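Local structure of protein SSD1 (Saccharomyces cerevisiae S288C, 7AM1) at residues Y364-I369 against A379-N384; S279-V284 against L305-D310. The protein binds mRNA, including untranslated regions, and acts as a translation repressor, as a non-enzymatic member of the RNase II family. All blocks are in the same frame, centred on the assembly; numbering follows the deposited sequence.

Contact 1 (Y364-I369 against A379-N384); sequences YNIFAI and ALHVRN
Y364 turns a ring edge to the imidazole of H381. Its CD1 stands over one face of that ring, toward the rim, 3.5 Å from H381 NE2. The planes are 68° apart, a T-shaped (edge-to-face) pair, and the two side chains run alongside each other. The neighbouring ring atom, Y364 CE1, lies 3.6 Å from CD of R383. The extended R383 chain approaches the phenol obliquely, and its guanidinium forms a salt bridge with E363.

F367 and L380 form an antiparallel hydrogen-bonded pair. F367 N donates to L380 O at 2.9 Å, and L380 N donates to F367 O at 3.0 Å. CA of I366 makes a further CA-H...O contact with L380 O at 3.2 Å. With chi1 at 52°, CG of F367 lies between the backbone N and carbonyl carbon, and the ring folds over the L380 backbone. L380 CB makes a CH-pi contact with one face, 4.2 Å from the ring centroid. CD1 of I369 lies at the ring edge.

The next pair, A368 with A379, is non-hydrogen-bonded. Here CG2 of I366 reaches A379 CB at 3.6 Å. Toward Y364 a water bridges the segments, accepting from N365 N and donating to V382 O.

A second shell fixes these groups. Both imidazole nitrogens of H381 are engaged, NE2 with E391 and ND1 with H395. The hydroxyl of Y495 bonds to N365 O and V382 N. Helix 495-510 packs on F367, while L440 touches A368 and A379.

The whole is a beta hairpin of the RNB domain. In its mixed sheet, strand 389-397 pairs with the far edge of 378-384, and strand 476-479 with that of 367-370.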
loop_
_atom_site.group_PDB
_atom_site.type_symbol
_atom_site.label_atom_id
_atom_site.label_comp_id
_atom_site.label_asym_id
_atom_site.label_seq_id
_atom_site.Cartn_x
_atom_site.Cartn_y
_atom_site.Cartn_z
ATOM N N TYR A 364 4.294 -36.572 -13.993
ATOM C CA TYR A 364 3.988 -35.302 -13.352
ATOM C C TYR A 364 3.014 -34.535 -14.227
ATOM O O TYR A 364 3.218 -34.425 -15.440
ATOM C CB TYR A 364 5.261 -34.474 -13.119
ATOM C CG TYR A 364 6.285 -35.190 -12.274
ATOM C CD1 TYR A 364 6.203 -35.166 -10.891
ATOM C CD2 TYR A 364 7.325 -35.898 -12.858
ATOM C CE1 TYR A 364 7.127 -35.820 -10.111
ATOM C CE2 TYR A 364 8.256 -36.565 -12.084
ATOM C CZ TYR A 364 8.151 -36.519 -10.710
ATOM O OH TYR A 364 9.070 -37.179 -9.928
ATOM N N ASN A 365 1.946 -34.038 -13.612
ATOM C CA ASN A 365 0.969 -33.174 -14.267
ATOM C C ASN A 365 1.175 -31.775 -13.694
ATOM O O ASN A 365 0.502 -31.360 -12.751
ATOM C CB ASN A 365 -0.453 -33.672 -14.053
ATOM C CG ASN A 365 -1.472 -32.879 -14.853
ATOM O OD1 ASN A 365 -1.168 -31.817 -15.397
ATOM N ND2 ASN A 365 -2.689 -33.398 -14.929
ATOM N N ILE A 366 2.142 -31.063 -14.250
ATOM C CA ILE A 366 2.495 -29.730 -13.778
ATOM C C ILE A 366 1.598 -28.717 -14.472
ATOM O O ILE A 366 1.483 -28.713 -15.705
ATOM C CB ILE A 366 3.977 -29.427 -14.044
ATOM C CG1 ILE A 366 4.862 -30.309 -13.163
ATOM C CG2 ILE A 366 4.290 -27.962 -13.755
ATOM C CD1 ILE A 366 6.301 -30.373 -13.610
ATOM N N PHE A 367 0.955 -27.860 -13.694
ATOM C CA PHE A 367 0.205 -26.758 -14.273
ATOM C C PHE A 367 0.885 -25.452 -13.894
ATOM O O PHE A 367 1.182 -25.210 -12.719
ATOM C CB PHE A 367 -1.272 -26.771 -13.847
ATOM C CG PHE A 367 -1.503 -26.851 -12.365
ATOM C CD1 PHE A 367 -1.467 -28.067 -11.710
ATOM C CD2 PHE A 367 -1.794 -25.709 -11.633
ATOM C CE1 PHE A 367 -1.691 -28.146 -10.348
ATOM C CE2 PHE A 367 -2.021 -25.782 -10.268
ATOM C CZ PHE A 367 -1.967 -27.004 -9.626
ATOM N N ALA A 368 1.167 -24.640 -14.904
ATOM C CA ALA A 368 1.717 -23.314 -14.686
ATOM C C ALA A 368 0.579 -22.371 -14.325
ATOM O O ALA A 368 -0.525 -22.484 -14.863
ATOM C CB ALA A 368 2.445 -22.824 -15.935
ATOM N N ILE A 369 0.839 -21.467 -13.386
ATOM C CA ILE A 369 -0.133 -20.460 -12.975
ATOM C C ILE A 369 0.187 -19.151 -13.680
ATOM O O ILE A 369 1.318 -18.655 -13.610
ATOM C CB ILE A 369 -0.142 -20.274 -11.447
ATOM C CG1 ILE A 369 -0.355 -21.624 -10.753
ATOM C CG2 ILE A 369 -1.197 -19.256 -11.036
ATOM C CD1 ILE A 369 -1.757 -22.189 -10.919
ATOM N N ALA A 379 4.722 -22.710 -11.037
ATOM C CA ALA A 379 3.993 -23.890 -11.475
ATOM C C ALA A 379 3.963 -24.902 -10.338
ATOM O O ALA A 379 4.815 -24.890 -9.445
ATOM C CB ALA A 379 4.625 -24.496 -12.733
ATOM N N LEU A 380 2.976 -25.797 -10.390
ATOM C CA LEU A 380 2.764 -26.757 -9.323
ATOM C C LEU A 380 2.454 -28.132 -9.889
ATOM O O LEU A 380 1.942 -28.260 -11.005
ATOM C CB LEU A 380 1.575 -26.362 -8.432
ATOM C CG LEU A 380 1.673 -25.185 -7.475
ATOM C CD1 LEU A 380 0.275 -24.852 -6.963
ATOM C CD2 LEU A 380 2.625 -25.505 -6.332
ATOM N N HIS A 381 2.751 -29.160 -9.097
ATOM C CA HIS A 381 2.186 -30.477 -9.334
ATOM C C HIS A 381 1.838 -31.091 -7.988
ATOM O O HIS A 381 2.410 -30.729 -6.956
ATOM C CB HIS A 381 3.123 -31.405 -10.126
ATOM C CG HIS A 381 4.256 -31.987 -9.335
ATOM N ND1 HIS A 381 5.535 -31.479 -9.382
ATOM C CD2 HIS A 381 4.315 -33.075 -8.530
ATOM C CE1 HIS A 381 6.329 -32.213 -8.622
ATOM N NE2 HIS A 381 5.611 -33.186 -8.089
ATOM N N VAL A 382 0.860 -31.986 -8.005
ATOM C CA VAL A 382 0.539 -32.826 -6.859
ATOM C C VAL A 382 0.548 -34.257 -7.373
ATOM O O VAL A 382 0.007 -34.540 -8.448
ATOM C CB VAL A 382 -0.816 -32.466 -6.223
ATOM C CG1 VAL A 382 -1.247 -33.544 -5.247
ATOM C CG2 VAL A 382 -0.742 -31.127 -5.528
ATOM N N ARG A 383 1.186 -35.148 -6.634
ATOM C CA ARG A 383 1.358 -36.513 -7.101
ATOM C C ARG A 383 1.188 -37.436 -5.911
ATOM O O ARG A 383 1.629 -37.121 -4.803
ATOM C CB ARG A 383 2.730 -36.674 -7.776
ATOM C CG ARG A 383 3.070 -38.054 -8.305
ATOM C CD ARG A 383 4.409 -37.995 -9.045
ATOM N NE ARG A 383 4.865 -39.299 -9.519
ATOM C CZ ARG A 383 5.623 -40.135 -8.821
ATOM N NH1 ARG A 383 6.025 -39.816 -7.598
ATOM N NH2 ARG A 383 5.983 -41.293 -9.352
ATOM N N ASN A 384 0.502 -38.549 -6.135
ATOM C CA ASN A 384 0.400 -39.609 -5.144
ATOM C C ASN A 384 1.610 -40.516 -5.307
ATOM O O ASN A 384 1.804 -41.111 -6.372
ATOM C CB ASN A 384 -0.911 -40.370 -5.320
ATOM C CG ASN A 384 -1.084 -41.482 -4.314
ATOM O OD1 ASN A 384 -0.208 -41.732 -3.486
ATOM N ND2 ASN A 384 -2.233 -42.150 -4.370
HETATM O O HOH W 1 1.470 -34.806 -10.798
#

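Contact 2 (S279-V284 against L305-D310); sequences SEKLFV and LGDIHD
L282 is the main bump of this contact. It crosses I308 at about a right angle, and its CG sits 3.9 Å from I308 CG1. Opposite L282 in the antiparallel pair is G306, which has no side chain. The leucine lies between L305 and I308, its CB 4.1 Å from L305 CB. The backbone angles of G306 (phi 133°, psi -162°) suit a residue that lacks a side chain.

V284 packs on the end of L305. Its CG2 rests on the branched end of that leucine, 3.7 Å from L305 CG, CD1 and CD2 alike.

I308 packs against E280. Its CB comes within 3.3 Å of E280 O, the same oxygen that accepts the I308 backbone N-H. CG2 of I308 lies over one face of the H309 ring, toward the rim, and also touches E280 OE1 at 3.8 Å. E280 OE1 and H309 NE2 are both tied to K807.

K281 and D307 start out apart. The bend of K281 at chi2 (-68°) brings its end alongside D307. NZ of K281 forms a salt bridge with D307 OD1 at 2.9 Å, meeting it from above the carboxylate plane.

The backbones are joined by L282 N to G306 O at 2.9 Å and L305 N to L282 O at 2.7 Å. G306 N and I308 O are buried without a partner.

A type I turn runs from D307 to D310. D310 is the N-cap of helix 311-321, and its OD2 accepts from T313 N. That helix lies against L282 and L305, and A900 touches I308. Strand 298-307 is an edge strand of a five-stranded antiparallel sheet in the second cold-shock domain, an OB-type fold. Strand 281-289 runs between it and strand 221-226.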
loop_
_atom_site.group_PDB
_atom_site.type_symbol
_atom_site.label_atom_id
_atom_site.label_comp_id
_atom_site.label_asym_id
_atom_site.label_seq_id
_atom_site.Cartn_x
_atom_site.Cartn_y
_atom_site.Cartn_z
ATOM N N SER A 279 0.859 26.980 -14.570
ATOM C CA SER A 279 0.256 26.550 -13.316
ATOM C C SER A 279 -0.374 25.166 -13.411
ATOM O O SER A 279 -0.524 24.498 -12.382
ATOM C CB SER A 279 -0.795 27.570 -12.869
ATOM O OG SER A 279 -1.870 27.635 -13.789
ATOM N N GLU A 280 -0.757 24.723 -14.611
ATOM C CA GLU A 280 -1.406 23.430 -14.786
ATOM C C GLU A 280 -0.469 22.405 -15.419
ATOM O O GLU A 280 -0.930 21.407 -15.984
ATOM C CB GLU A 280 -2.670 23.588 -15.633
ATOM C CG GLU A 280 -3.735 24.479 -14.988
ATOM C CD GLU A 280 -4.736 23.726 -14.131
ATOM O OE1 GLU A 280 -5.467 22.864 -14.662
ATOM O OE2 GLU A 280 -4.795 24.011 -12.917
ATOM N N LYS A 281 0.840 22.639 -15.343
ATOM C CA LYS A 281 1.833 21.725 -15.886
ATOM C C LYS A 281 2.489 20.945 -14.754
ATOM O O LYS A 281 2.687 21.471 -13.653
ATOM C CB LYS A 281 2.903 22.479 -16.678
ATOM C CG LYS A 281 2.389 23.154 -17.947
ATOM C CD LYS A 281 1.970 22.152 -19.011
ATOM C CE LYS A 281 1.537 22.858 -20.290
ATOM N NZ LYS A 281 1.551 21.952 -21.471
ATOM N N LEU A 282 2.818 19.688 -15.023
ATOM C CA LEU A 282 3.513 18.846 -14.061
ATOM C C LEU A 282 4.993 18.804 -14.415
ATOM O O LEU A 282 5.353 18.581 -15.577
ATOM C CB LEU A 282 2.929 17.435 -14.044
ATOM C CG LEU A 282 1.701 17.235 -13.152
ATOM C CD1 LEU A 282 1.222 15.794 -13.230
ATOM C CD2 LEU A 282 1.989 17.617 -11.704
ATOM N N PHE A 283 5.840 19.044 -13.421
ATOM C CA PHE A 283 7.279 18.923 -13.574
ATOM C C PHE A 283 7.803 17.858 -12.620
ATOM O O PHE A 283 7.144 17.483 -11.646
ATOM C CB PHE A 283 7.979 20.256 -13.297
ATOM C CG PHE A 283 7.589 21.356 -14.247
ATOM C CD1 PHE A 283 6.487 22.148 -13.982
ATOM C CD2 PHE A 283 8.317 21.598 -15.399
ATOM C CE1 PHE A 283 6.118 23.167 -14.843
ATOM C CE2 PHE A 283 7.952 22.619 -16.265
ATOM C CZ PHE A 283 6.850 23.398 -15.986
ATOM N N VAL A 284 9.003 17.371 -12.909
ATOM C CA VAL A 284 9.743 16.507 -11.998
ATOM C C VAL A 284 10.956 17.285 -11.511
ATOM O O VAL A 284 11.655 17.920 -12.311
ATOM C CB VAL A 284 10.158 15.190 -12.675
ATOM C CG1 VAL A 284 10.930 14.318 -11.701
ATOM C CG2 VAL A 284 8.928 14.445 -13.185
ATOM N N LEU A 305 6.470 17.166 -17.574
ATOM C CA LEU A 305 5.704 15.980 -17.935
ATOM C C LEU A 305 4.553 16.294 -18.886
ATOM O O LEU A 305 4.267 15.500 -19.788
ATOM C CB LEU A 305 5.168 15.302 -16.675
ATOM C CG LEU A 305 6.216 14.731 -15.717
ATOM C CD1 LEU A 305 5.522 13.969 -14.591
ATOM C CD2 LEU A 305 7.224 13.844 -16.438
ATOM N N GLY A 306 3.874 17.426 -18.693
ATOM C CA GLY A 306 2.760 17.806 -19.529
ATOM C C GLY A 306 1.583 18.261 -18.694
ATOM O O GLY A 306 1.724 18.595 -17.512
ATOM N N ASP A 307 0.409 18.267 -19.323
ATOM C CA ASP A 307 -0.792 18.772 -18.672
ATOM C C ASP A 307 -1.167 17.908 -17.474
ATOM O O ASP A 307 -1.124 16.675 -17.526
ATOM C CB ASP A 307 -1.948 18.835 -19.671
ATOM C CG ASP A 307 -1.745 19.906 -20.734
ATOM O OD1 ASP A 307 -0.983 20.866 -20.481
ATOM O OD2 ASP A 307 -2.347 19.790 -21.822
ATOM N N ILE A 308 -1.556 18.580 -16.389
ATOM C CA ILE A 308 -1.748 17.927 -15.099
ATOM C C ILE A 308 -2.856 16.882 -15.146
ATOM O O ILE A 308 -2.810 15.891 -14.406
ATOM C CB ILE A 308 -2.022 19.001 -14.028
ATOM C CG1 ILE A 308 -2.012 18.389 -12.633
ATOM C CG2 ILE A 308 -3.360 19.677 -14.289
ATOM C CD1 ILE A 308 -2.032 19.421 -11.534
ATOM N N HIS A 309 -3.870 17.080 -15.988
ATOM C CA HIS A 309 -4.998 16.160 -16.042
ATOM C C HIS A 309 -5.020 15.320 -17.313
ATOM O O HIS A 309 -6.024 14.648 -17.580
ATOM C CB HIS A 309 -6.315 16.932 -15.916
ATOM C CG HIS A 309 -6.455 17.680 -14.629
ATOM N ND1 HIS A 309 -6.288 17.083 -13.398
ATOM C CD2 HIS A 309 -6.747 18.979 -14.379
ATOM C CE1 HIS A 309 -6.470 17.980 -12.446
ATOM N NE2 HIS A 309 -6.747 19.140 -13.015
ATOM N N ASP A 310 -3.947 15.321 -18.092
ATOM C CA ASP A 310 -3.857 14.392 -19.211
ATOM C C ASP A 310 -3.700 12.973 -18.673
ATOM O O ASP A 310 -2.830 12.732 -17.826
ATOM C CB ASP A 310 -2.686 14.739 -20.123
ATOM C CG ASP A 310 -2.429 13.665 -21.165
ATOM O OD1 ASP A 310 -3.161 13.637 -22.177
ATOM O OD2 ASP A 310 -1.508 12.841 -20.969
#

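Contact 1 and contact 2 each pair the two strands of an antiparallel hairpin, but in different domains. Contact 2 belongs to the second cold-shock domain. Contact 1 follows it in the chain and belongs to the RNB domain. Their centres are 49 Å apart, and their nearest atoms are about 32 Å apart, so they do not touch. Contact 1 also lies farther out, 32 Å from the centre of the chain, against 25 Å for contact 2. The protein is a pseudonuclease of the RNase II family with an alternative RNA recognition site. Together the contacts sample two beta-sheet modules of its RNase II-like architecture.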